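Local coordinates for probable TonB-dependent siderophore receptor PiuA (Acinetobacter baumannii, PDB 5FP1), which probably carries out the first step of iron uptake at the outer membrane by binding ferric siderophores, possibly including ferric enterobactin with micromolar affinity, at residues I271-L276 against T289-K294; T331-L336 against G352-K357; S141-K146 against A204-F209; T165-K170 against A177-V182. One frame throughout, in Å; residues are numbered along the deposited sequence.

Interaction 1. Residues I271-L276 against T289-K294; sequences IGTIKL and TAMYAK. With C8E ((hydroxyethyloxy)tri(ethyloxy)octane), chain J.
I271 and M291 meet on the face of the sheet shared with T273, K275, T289 and A293. The CG2 branch of I271 does the touching: chi1 of -53° puts CG1 beside the backbone N and leaves CG2 anti to it, and the extended M291 chain passes CG2 at a slant, bringing CE of M291 to 3.7 Å from CG2 of I271, with SD equally near. On the same face the methyl is anti to the backbone N in both T273 and T289, and the two methyls come within 3.8 Å, CG2 of T273 to CG2 of T289. K275 runs alongside T289, its CG and CD passing the hydroxyl before the chain bends away at its last two torsions.

The other face carries I274, A290 and Y292 and has G272 in its row. The Y292 ring lies with its edge by G272 O, 3.7 Å from CD1 of Y292. A detergent molecule, C8E, follows the same residue: its C11 is 3.4 Å from CB of Y292, and its C6 lies in the ring plane at the edge. Two pairs of backbone bonds, G272 with Y292 and I274 with A290, hold the antiparallel register; G272 N to Y292 O measures 2.8 Å.

These segments belong to the barrel hairpin of strands 264-279 and 284-304, flanked by strands 215-226 and 315-341. I101 and N103, from the plug region, touch the M291 face, while F330 meets the Y292 ring.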
# COMPACT_ATOMS: atom_id res chain seq x y z
N ILE A 271 12.62 -12.50 -0.20
CA ILE A 271 11.95 -12.95 -1.42
C ILE A 271 13.01 -13.51 -2.39
O ILE A 271 14.00 -12.83 -2.68
CB ILE A 271 11.21 -11.80 -2.15
CG1 ILE A 271 10.24 -11.05 -1.22
CG2 ILE A 271 10.45 -12.34 -3.38
CD1 ILE A 271 9.60 -9.82 -1.84
N GLY A 272 12.77 -14.71 -2.90
CA GLY A 272 13.63 -15.34 -3.90
C GLY A 272 12.81 -15.61 -5.16
O GLY A 272 11.72 -16.17 -5.08
N THR A 273 13.32 -15.19 -6.31
CA THR A 273 12.59 -15.31 -7.57
C THR A 273 13.46 -15.94 -8.67
O THR A 273 14.62 -15.56 -8.82
CB THR A 273 12.12 -13.93 -8.05
OG1 THR A 273 11.37 -13.30 -7.00
CG2 THR A 273 11.27 -14.04 -9.26
N ILE A 274 12.87 -16.86 -9.42
CA ILE A 274 13.47 -17.39 -10.64
C ILE A 274 12.54 -17.16 -11.82
O ILE A 274 11.44 -17.69 -11.85
CB ILE A 274 13.74 -18.91 -10.53
CG1 ILE A 274 14.59 -19.22 -9.30
CG2 ILE A 274 14.47 -19.38 -11.79
CD1 ILE A 274 14.53 -20.67 -8.88
N LYS A 275 12.99 -16.36 -12.78
CA LYS A 275 12.21 -16.07 -13.96
C LYS A 275 12.92 -16.58 -15.20
O LYS A 275 14.06 -16.20 -15.47
CB LYS A 275 12.01 -14.58 -14.08
CG LYS A 275 11.18 -14.19 -15.28
CD LYS A 275 10.68 -12.77 -15.09
CE LYS A 275 10.75 -11.97 -16.35
NZ LYS A 275 11.06 -10.56 -15.99
N LEU A 276 12.22 -17.43 -15.94
CA LEU A 276 12.75 -18.03 -17.19
C LEU A 276 11.89 -17.55 -18.36
O LEU A 276 10.65 -17.60 -18.29
CB LEU A 276 12.67 -19.54 -17.12
CG LEU A 276 13.31 -20.14 -15.88
CD1 LEU A 276 13.02 -21.60 -15.76
CD2 LEU A 276 14.80 -19.86 -15.89
N THR A 289 7.61 -17.67 -13.92
CA THR A 289 8.17 -16.98 -12.77
C THR A 289 7.80 -17.77 -11.52
O THR A 289 6.63 -18.07 -11.26
CB THR A 289 7.66 -15.53 -12.68
OG1 THR A 289 7.80 -14.87 -13.94
CG2 THR A 289 8.41 -14.74 -11.59
N ALA A 290 8.81 -18.16 -10.76
CA ALA A 290 8.62 -18.85 -9.49
C ALA A 290 9.12 -17.90 -8.39
O ALA A 290 10.23 -17.36 -8.52
CB ALA A 290 9.39 -20.17 -9.49
N MET A 291 8.31 -17.68 -7.35
CA MET A 291 8.65 -16.74 -6.25
C MET A 291 8.41 -17.41 -4.91
O MET A 291 7.38 -18.03 -4.69
CB MET A 291 7.90 -15.41 -6.30
CG MET A 291 7.85 -14.62 -4.94
SD MET A 291 7.32 -12.93 -5.32
CE MET A 291 6.75 -12.44 -3.72
N TYR A 292 9.39 -17.29 -4.03
CA TYR A 292 9.35 -17.88 -2.72
C TYR A 292 9.47 -16.69 -1.75
O TYR A 292 10.39 -15.89 -1.87
CB TYR A 292 10.55 -18.82 -2.54
CG TYR A 292 10.63 -19.98 -3.55
CD1 TYR A 292 11.18 -19.80 -4.83
CD2 TYR A 292 10.16 -21.26 -3.22
CE1 TYR A 292 11.24 -20.83 -5.74
CE2 TYR A 292 10.22 -22.30 -4.13
CZ TYR A 292 10.77 -22.08 -5.38
OH TYR A 292 10.83 -23.11 -6.26
N ALA A 293 8.53 -16.54 -0.82
CA ALA A 293 8.59 -15.40 0.09
C ALA A 293 8.48 -15.86 1.53
O ALA A 293 7.69 -16.74 1.85
CB ALA A 293 7.50 -14.38 -0.22
N LYS A 294 9.26 -15.23 2.40
CA LYS A 294 9.16 -15.49 3.82
C LYS A 294 8.97 -14.13 4.48
O LYS A 294 9.68 -13.18 4.16
CB LYS A 294 10.43 -16.17 4.34
CG LYS A 294 10.47 -16.27 5.87
CD LYS A 294 10.72 -17.67 6.34
CE LYS A 294 10.65 -17.79 7.85
NZ LYS A 294 9.82 -18.98 8.18
C1 C8E J . 3.74 -23.52 2.14
C2 C8E J . 4.23 -22.60 1.04
C3 C8E J . 5.75 -22.51 1.03
C4 C8E J . 6.37 -23.55 0.11
C5 C8E J . 7.90 -23.53 0.14
C6 C8E J . 8.43 -22.15 -0.21
C7 C8E J . 8.56 -21.26 1.03
C8 C8E J . 9.56 -20.13 0.79
O9 C8E J . 10.41 -20.03 1.93
C10 C8E J . 11.22 -18.85 1.95
C11 C8E J . 11.83 -18.51 0.60
O12 C8E J . 12.85 -17.50 0.73

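Interaction 2. Residues T331-L336 against G352-K357; sequences TDQLAL and GAEYSK
Q333 and E354 reach each other through different first torsions. CG of Q333 stands opposite its carbonyl carbon (chi1 -63°), whereas CG of E354 stands opposite its backbone N (chi1 -179°); both chains then run out extended, side by side and pointing the same way. NE2 of Q333 donates to OE1 of E354 at 2.9 Å, in a bent bond. The amide and carboxylate planes are turned 55° apart, and the donor comes at OE1 from above the carboxylate plane. A second partner for the same nitrogen, G100 O, would help fix the turn of the amide.

The other carboxylate oxygen of E354 lies against T331, OE2 of E354 to CG2 of T331 being 3.5 Å. T331 also meets its cross-strand neighbour, OG1 lying 3.5 Å from CB of S356, whose own hydroxyl is hydrogen-bonded to S418. On the opposite face are D332, L334, A353 and Y355; D332 OD1 is hydrogen-bonded to N288 and Y355 OH to E417. Between the two faces runs the antiparallel ladder, with two-way backbone bonds between D332 and Y355 and between L334 and A353, D332 N to Y355 O measuring 2.9 Å.

The hairpin of strands 315-341 and 346-368 is one step of the barrel wall, between strand 284-304 on the T331-L336 side and strand 405-428 on the other. I101 of the short strand 101-102 touches T331 and Q333.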
# COMPACT_ATOMS: atom_id res chain seq x y z
N THR A 331 4.66 -18.95 -5.16
CA THR A 331 3.82 -18.62 -6.31
C THR A 331 4.54 -19.01 -7.59
O THR A 331 5.74 -18.80 -7.72
CB THR A 331 3.52 -17.10 -6.33
OG1 THR A 331 2.95 -16.70 -5.07
CG2 THR A 331 2.54 -16.74 -7.45
N ASP A 332 3.80 -19.58 -8.54
CA ASP A 332 4.32 -19.78 -9.88
C ASP A 332 3.33 -19.21 -10.89
O ASP A 332 2.14 -19.52 -10.83
CB ASP A 332 4.55 -21.26 -10.16
CG ASP A 332 5.36 -21.48 -11.42
OD1 ASP A 332 4.83 -21.22 -12.54
OD2 ASP A 332 6.56 -21.82 -11.29
N GLN A 333 3.82 -18.36 -11.79
CA GLN A 333 3.01 -17.81 -12.90
C GLN A 333 3.64 -18.24 -14.22
O GLN A 333 4.83 -18.02 -14.45
CB GLN A 333 3.03 -16.29 -12.90
CG GLN A 333 2.42 -15.64 -11.69
CD GLN A 333 2.50 -14.13 -11.76
OE1 GLN A 333 3.40 -13.57 -12.38
NE2 GLN A 333 1.57 -13.45 -11.08
N LEU A 334 2.81 -18.77 -15.11
CA LEU A 334 3.24 -19.17 -16.46
C LEU A 334 2.41 -18.33 -17.43
O LEU A 334 1.19 -18.34 -17.34
CB LEU A 334 2.95 -20.66 -16.65
CG LEU A 334 3.30 -21.32 -17.99
CD1 LEU A 334 4.81 -21.28 -18.17
CD2 LEU A 334 2.79 -22.74 -17.97
N ALA A 335 3.07 -17.55 -18.28
CA ALA A 335 2.39 -16.60 -19.15
C ALA A 335 2.96 -16.70 -20.55
O ALA A 335 4.17 -16.64 -20.75
CB ALA A 335 2.57 -15.18 -18.66
N LEU A 336 2.06 -16.79 -21.52
CA LEU A 336 2.41 -16.67 -22.93
C LEU A 336 1.96 -15.29 -23.40
O LEU A 336 0.77 -14.95 -23.33
CB LEU A 336 1.67 -17.75 -23.70
CG LEU A 336 1.95 -17.80 -25.21
CD1 LEU A 336 3.34 -18.35 -25.44
CD2 LEU A 336 0.92 -18.69 -25.88
N GLY A 352 -2.40 -17.13 -19.56
CA GLY A 352 -1.61 -17.76 -18.51
C GLY A 352 -2.33 -18.44 -17.40
O GLY A 352 -3.56 -18.58 -17.39
N ALA A 353 -1.52 -18.93 -16.46
CA ALA A 353 -2.02 -19.71 -15.36
C ALA A 353 -1.17 -19.38 -14.14
O ALA A 353 -0.02 -18.98 -14.28
CB ALA A 353 -1.91 -21.17 -15.68
N GLU A 354 -1.74 -19.55 -12.96
CA GLU A 354 -1.01 -19.24 -11.74
C GLU A 354 -1.38 -20.22 -10.64
O GLU A 354 -2.53 -20.69 -10.57
CB GLU A 354 -1.29 -17.80 -11.33
CG GLU A 354 -0.54 -17.41 -10.06
CD GLU A 354 -0.66 -15.93 -9.69
OE1 GLU A 354 -0.73 -15.07 -10.59
OE2 GLU A 354 -0.66 -15.65 -8.49
N TYR A 355 -0.41 -20.53 -9.80
CA TYR A 355 -0.64 -21.32 -8.60
C TYR A 355 0.03 -20.60 -7.43
O TYR A 355 1.13 -20.13 -7.56
CB TYR A 355 -0.03 -22.70 -8.75
CG TYR A 355 -0.05 -23.47 -7.46
CD1 TYR A 355 -1.20 -24.09 -7.02
CD2 TYR A 355 1.07 -23.53 -6.64
CE1 TYR A 355 -1.24 -24.77 -5.82
CE2 TYR A 355 1.04 -24.21 -5.43
CZ TYR A 355 -0.12 -24.83 -5.04
OH TYR A 355 -0.17 -25.51 -3.84
N SER A 356 -0.61 -20.56 -6.28
CA SER A 356 0.10 -20.12 -5.07
C SER A 356 -0.37 -20.82 -3.85
O SER A 356 -1.53 -21.23 -3.75
CB SER A 356 -0.01 -18.61 -4.84
OG SER A 356 -1.35 -18.25 -4.68
N LYS A 357 0.52 -20.93 -2.88
CA LYS A 357 0.16 -21.49 -1.61
C LYS A 357 0.89 -20.75 -0.51
O LYS A 357 2.11 -20.55 -0.58
CB LYS A 357 0.45 -22.98 -1.54
CG LYS A 357 -0.08 -23.61 -0.27
CD LYS A 357 0.28 -25.09 -0.18
CE LYS A 357 -0.44 -25.74 0.99
NZ LYS A 357 -0.35 -27.22 0.87

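Interaction 3. Residues S141-K146 against A204-F209; sequences SKVAKK and APSITF
A144 and S206 face each other where the loop 141-146 passes strand 204-209. CB of A144 points toward the strand; S206 and T208 start toward the loop, and I207 between them starts away from it. The methyl of A144 therefore sits between S206 and T208: OG of S206 is 3.7 Å from CB of A144, and CG2 of T208 is 4.0 Å from it. In T208, chi1 of -164° sets OG1 anti to the backbone N, toward T218 and A217 O, and leaves CG2 between N and the carbonyl carbon, facing the loop. That methyl also lies 3.5 Å from A144 O.

V143 joins from beside A144. Its CG2 branch, set opposite the backbone N, rests 3.5 Å from OG of S206, giving the serine oxygen an apolar neighbour as well as a polar one. The single direct hydrogen bond runs from A144 N to OG of S206, at 3.2 Å and 150°.

Water 1 sits 2.6 Å from OG of S206 and 3.0 Å from A204 O, and reaches K142 O only weakly; water 2 is bonded to A204 O and, weakly, to K142 O.

The buried S206 hydroxyl thus has two polar partners, accepting from A144 N and meeting a water. The chain leaving plug strand 135-141 is held to this strand by one longish amide bond, water and small-group packing rather than by charge.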
# COMPACT_ATOMS: atom_id res chain seq x y z
N SER A 141 10.69 -3.85 -9.34
CA SER A 141 12.00 -3.95 -8.70
C SER A 141 13.09 -3.60 -9.68
O SER A 141 12.97 -3.85 -10.89
CB SER A 141 12.25 -5.38 -8.22
OG SER A 141 11.25 -5.81 -7.34
N LYS A 142 14.16 -3.03 -9.15
CA LYS A 142 15.41 -2.89 -9.88
C LYS A 142 16.02 -4.27 -10.05
O LYS A 142 16.23 -4.97 -9.08
CB LYS A 142 16.38 -2.05 -9.07
CG LYS A 142 15.96 -0.59 -8.96
CD LYS A 142 16.76 0.12 -7.88
CE LYS A 142 16.50 1.61 -7.96
NZ LYS A 142 16.79 2.29 -6.67
N VAL A 143 16.35 -4.63 -11.27
CA VAL A 143 17.06 -5.88 -11.48
C VAL A 143 18.28 -5.75 -12.44
O VAL A 143 18.40 -4.78 -13.19
CB VAL A 143 16.07 -6.98 -11.93
CG1 VAL A 143 15.42 -6.62 -13.25
CG2 VAL A 143 16.77 -8.33 -12.02
N ALA A 144 19.17 -6.73 -12.37
CA ALA A 144 20.38 -6.75 -13.19
C ALA A 144 20.00 -6.52 -14.63
O ALA A 144 19.04 -7.11 -15.14
CB ALA A 144 21.11 -8.08 -13.04
N LYS A 145 20.79 -5.69 -15.31
CA LYS A 145 20.55 -5.38 -16.69
C LYS A 145 21.85 -5.00 -17.42
O LYS A 145 22.96 -4.97 -16.84
CB LYS A 145 19.51 -4.26 -16.77
CG LYS A 145 19.96 -2.98 -16.08
CD LYS A 145 18.84 -1.97 -16.02
CE LYS A 145 19.36 -0.63 -15.56
NZ LYS A 145 18.26 0.37 -15.49
N LYS A 146 21.74 -4.73 -18.72
CA LYS A 146 22.95 -4.45 -19.50
C LYS A 146 23.57 -3.09 -19.14
O LYS A 146 22.86 -2.14 -18.81
CB LYS A 146 22.66 -4.51 -21.00
CG LYS A 146 21.70 -3.47 -21.51
CD LYS A 146 21.55 -3.54 -23.03
CE LYS A 146 20.66 -2.42 -23.54
NZ LYS A 146 20.15 -2.69 -24.91
N ALA A 204 19.61 -6.53 -1.95
CA ALA A 204 18.86 -7.04 -3.08
C ALA A 204 19.80 -7.36 -4.24
O ALA A 204 19.98 -6.52 -5.11
CB ALA A 204 17.85 -6.00 -3.57
N PRO A 205 20.39 -8.54 -4.23
CA PRO A 205 21.24 -9.02 -5.31
C PRO A 205 20.47 -9.79 -6.38
O PRO A 205 19.56 -10.58 -6.06
CB PRO A 205 22.19 -9.95 -4.60
CG PRO A 205 21.38 -10.52 -3.48
CD PRO A 205 20.32 -9.52 -3.13
N SER A 206 20.85 -9.60 -7.63
CA SER A 206 20.31 -10.42 -8.69
C SER A 206 21.33 -10.70 -9.81
O SER A 206 22.31 -9.98 -9.95
CB SER A 206 19.08 -9.75 -9.28
OG SER A 206 19.40 -8.48 -9.74
N ILE A 207 21.04 -11.71 -10.61
CA ILE A 207 21.86 -11.98 -11.78
C ILE A 207 20.99 -12.44 -12.92
O ILE A 207 20.01 -13.15 -12.71
CB ILE A 207 22.97 -13.01 -11.43
CG1 ILE A 207 23.88 -13.26 -12.65
CG2 ILE A 207 22.40 -14.31 -10.92
CD1 ILE A 207 25.10 -14.08 -12.27
N THR A 208 21.31 -11.96 -14.11
CA THR A 208 20.54 -12.28 -15.31
C THR A 208 21.47 -12.86 -16.40
O THR A 208 22.65 -12.50 -16.47
CB THR A 208 19.73 -11.06 -15.79
OG1 THR A 208 18.71 -11.48 -16.72
CG2 THR A 208 20.58 -10.02 -16.44
N PHE A 209 20.92 -13.78 -17.19
CA PHE A 209 21.64 -14.54 -18.20
C PHE A 209 20.89 -14.43 -19.53
O PHE A 209 19.65 -14.40 -19.54
CB PHE A 209 21.70 -16.00 -17.81
CG PHE A 209 22.28 -16.27 -16.45
CD1 PHE A 209 21.47 -16.27 -15.32
CD2 PHE A 209 23.63 -16.58 -16.30
CE1 PHE A 209 21.99 -16.54 -14.07
CE2 PHE A 209 24.16 -16.85 -15.05
CZ PHE A 209 23.34 -16.83 -13.93
O HOH W 1 18.85 -6.74 -7.86
O HOH W 2 18.56 -4.38 -6.64

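Interaction 4. Residues T165-K170 against A177-V182; sequences TLDGNK and AARVAV
The R179 guanidinium and the D167 carboxylate lie almost in one plane, 10° apart, and meet edge to edge. R179 presents the side that carries NE and NH2, one nitrogen for each oxygen: NE to OD1 of D167 at 2.9 Å, and NH2 to OD2 of D167 at 2.6 Å. Both oxygens use their syn lone pairs and both bonds are nearly straight, 176° for the shorter. This bidentate salt bridge fixes the rotation of both groups. The third nitrogen, NH1, has its own partner in V143 O, so the loop following the plug strand is tied to the same arginine.

The amide of N169 is turned nearly at right angles, 89°, to the guanidinium and does not bond to it. Its OD1, which is hydrogen-bonded elsewhere, also passes the aliphatic stem, 3.4 Å from CB of R179, and its ND2 is bonded to K145 O. All three side chains start opposite their backbone N; R179 then runs extended to NE, carrying the guanidinium past G168 to D167, two residues along from N169, with which R179 pairs in the ladder.

Backbone bonds link L166 with V182, G168 with V180 and K170 with A178, each pair in both directions; K170 N to A178 O measures 2.8 Å. L166, V180, V182, A178 and K170 occupy the other face, the one without the salt bridge.

The arrangement is an antiparallel beta hairpin, strands 161-171 and 177-188, near the start of the beta-barrel of a TonB-dependent receptor, with a buried ion pair on the face that meets the loop leaving the plug.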
# COMPACT_ATOMS: atom_id res chain seq x y z
N THR A 165 22.77 4.19 0.70
CA THR A 165 22.45 3.16 -0.27
C THR A 165 23.60 3.04 -1.26
O THR A 165 24.30 4.01 -1.54
CB THR A 165 21.19 3.51 -1.07
OG1 THR A 165 21.37 4.78 -1.66
CG2 THR A 165 19.96 3.58 -0.19
N LEU A 166 23.77 1.83 -1.79
CA LEU A 166 24.75 1.54 -2.83
C LEU A 166 24.09 0.61 -3.82
O LEU A 166 23.40 -0.32 -3.42
CB LEU A 166 25.98 0.86 -2.25
CG LEU A 166 27.15 1.83 -2.13
CD1 LEU A 166 27.38 2.17 -0.67
CD2 LEU A 166 28.40 1.23 -2.76
N ASP A 167 24.27 0.88 -5.11
CA ASP A 167 23.63 0.10 -6.19
C ASP A 167 24.68 -0.12 -7.30
O ASP A 167 25.05 0.83 -7.99
CB ASP A 167 22.44 0.88 -6.72
CG ASP A 167 21.64 0.13 -7.79
OD1 ASP A 167 21.96 -1.05 -8.07
OD2 ASP A 167 20.68 0.72 -8.36
N GLY A 168 25.17 -1.33 -7.45
CA GLY A 168 26.20 -1.64 -8.46
C GLY A 168 25.72 -2.70 -9.42
O GLY A 168 25.12 -3.70 -9.01
N ASN A 169 25.99 -2.50 -10.71
CA ASN A 169 25.61 -3.43 -11.76
C ASN A 169 26.82 -3.70 -12.69
O ASN A 169 27.40 -2.77 -13.21
CB ASN A 169 24.47 -2.81 -12.56
CG ASN A 169 23.88 -3.76 -13.58
OD1 ASN A 169 22.88 -4.40 -13.33
ND2 ASN A 169 24.50 -3.84 -14.76
N LYS A 170 27.17 -4.96 -12.85
CA LYS A 170 28.32 -5.36 -13.66
C LYS A 170 27.84 -6.22 -14.83
O LYS A 170 27.26 -7.28 -14.63
CB LYS A 170 29.31 -6.13 -12.81
CG LYS A 170 30.71 -6.22 -13.38
CD LYS A 170 31.61 -7.06 -12.48
CE LYS A 170 32.45 -6.22 -11.52
NZ LYS A 170 33.59 -5.56 -12.21
N ALA A 177 24.74 -10.33 -16.56
CA ALA A 177 24.96 -9.17 -15.73
C ALA A 177 24.47 -9.45 -14.30
O ALA A 177 23.59 -10.27 -14.11
CB ALA A 177 24.29 -7.96 -16.30
N ALA A 178 25.09 -8.80 -13.32
CA ALA A 178 24.74 -9.00 -11.92
C ALA A 178 24.62 -7.66 -11.26
O ALA A 178 25.30 -6.71 -11.66
CB ALA A 178 25.77 -9.86 -11.20
N ARG A 179 23.72 -7.54 -10.28
CA ARG A 179 23.43 -6.26 -9.66
C ARG A 179 23.22 -6.50 -8.17
O ARG A 179 22.75 -7.56 -7.77
CB ARG A 179 22.19 -5.65 -10.28
CG ARG A 179 21.87 -4.27 -9.78
CD ARG A 179 20.63 -3.73 -10.46
NE ARG A 179 20.39 -2.34 -10.13
CZ ARG A 179 19.56 -1.55 -10.80
NH1 ARG A 179 18.87 -2.02 -11.83
NH2 ARG A 179 19.42 -0.29 -10.44
N VAL A 180 23.60 -5.54 -7.34
CA VAL A 180 23.26 -5.61 -5.93
C VAL A 180 22.98 -4.21 -5.41
O VAL A 180 23.72 -3.27 -5.71
CB VAL A 180 24.36 -6.28 -5.10
CG1 VAL A 180 25.64 -5.48 -5.13
CG2 VAL A 180 23.89 -6.46 -3.65
N ALA A 181 21.88 -4.06 -4.67
CA ALA A 181 21.60 -2.83 -3.93
C ALA A 181 21.67 -3.14 -2.44
O ALA A 181 21.31 -4.23 -2.01
CB ALA A 181 20.24 -2.27 -4.31
N VAL A 182 22.21 -2.21 -1.67
CA VAL A 182 22.36 -2.41 -0.23
C VAL A 182 21.86 -1.16 0.46
O VAL A 182 21.95 -0.06 -0.10
CB VAL A 182 23.83 -2.68 0.17
CG1 VAL A 182 23.90 -3.16 1.60
CG2 VAL A 182 24.46 -3.73 -0.72

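Interactions 1, 2 and 4 are hairpin ladders of one barrel wall, while interaction 3 brings the chain leaving the plug against that wall. Interactions 1 and 2 have centres 11 Å apart and join directly, M291 N lying 2.8 Å from T331 O and T289 N 2.9 Å from Q333 O, as expected of neighbouring strands. Interactions 3 and 4 are closer still, about 8 Å between centres: S206 N is 2.8 Å from R179 O, and CG1 of I207 packs 3.3 Å from A177 O. Interaction 1 stands about 13 Å from interaction 3 between centres, without touching it. The detergent C8E lies against interaction 1, and the Y355 side chain of interaction 2 is about 7 Å from a bound C8E.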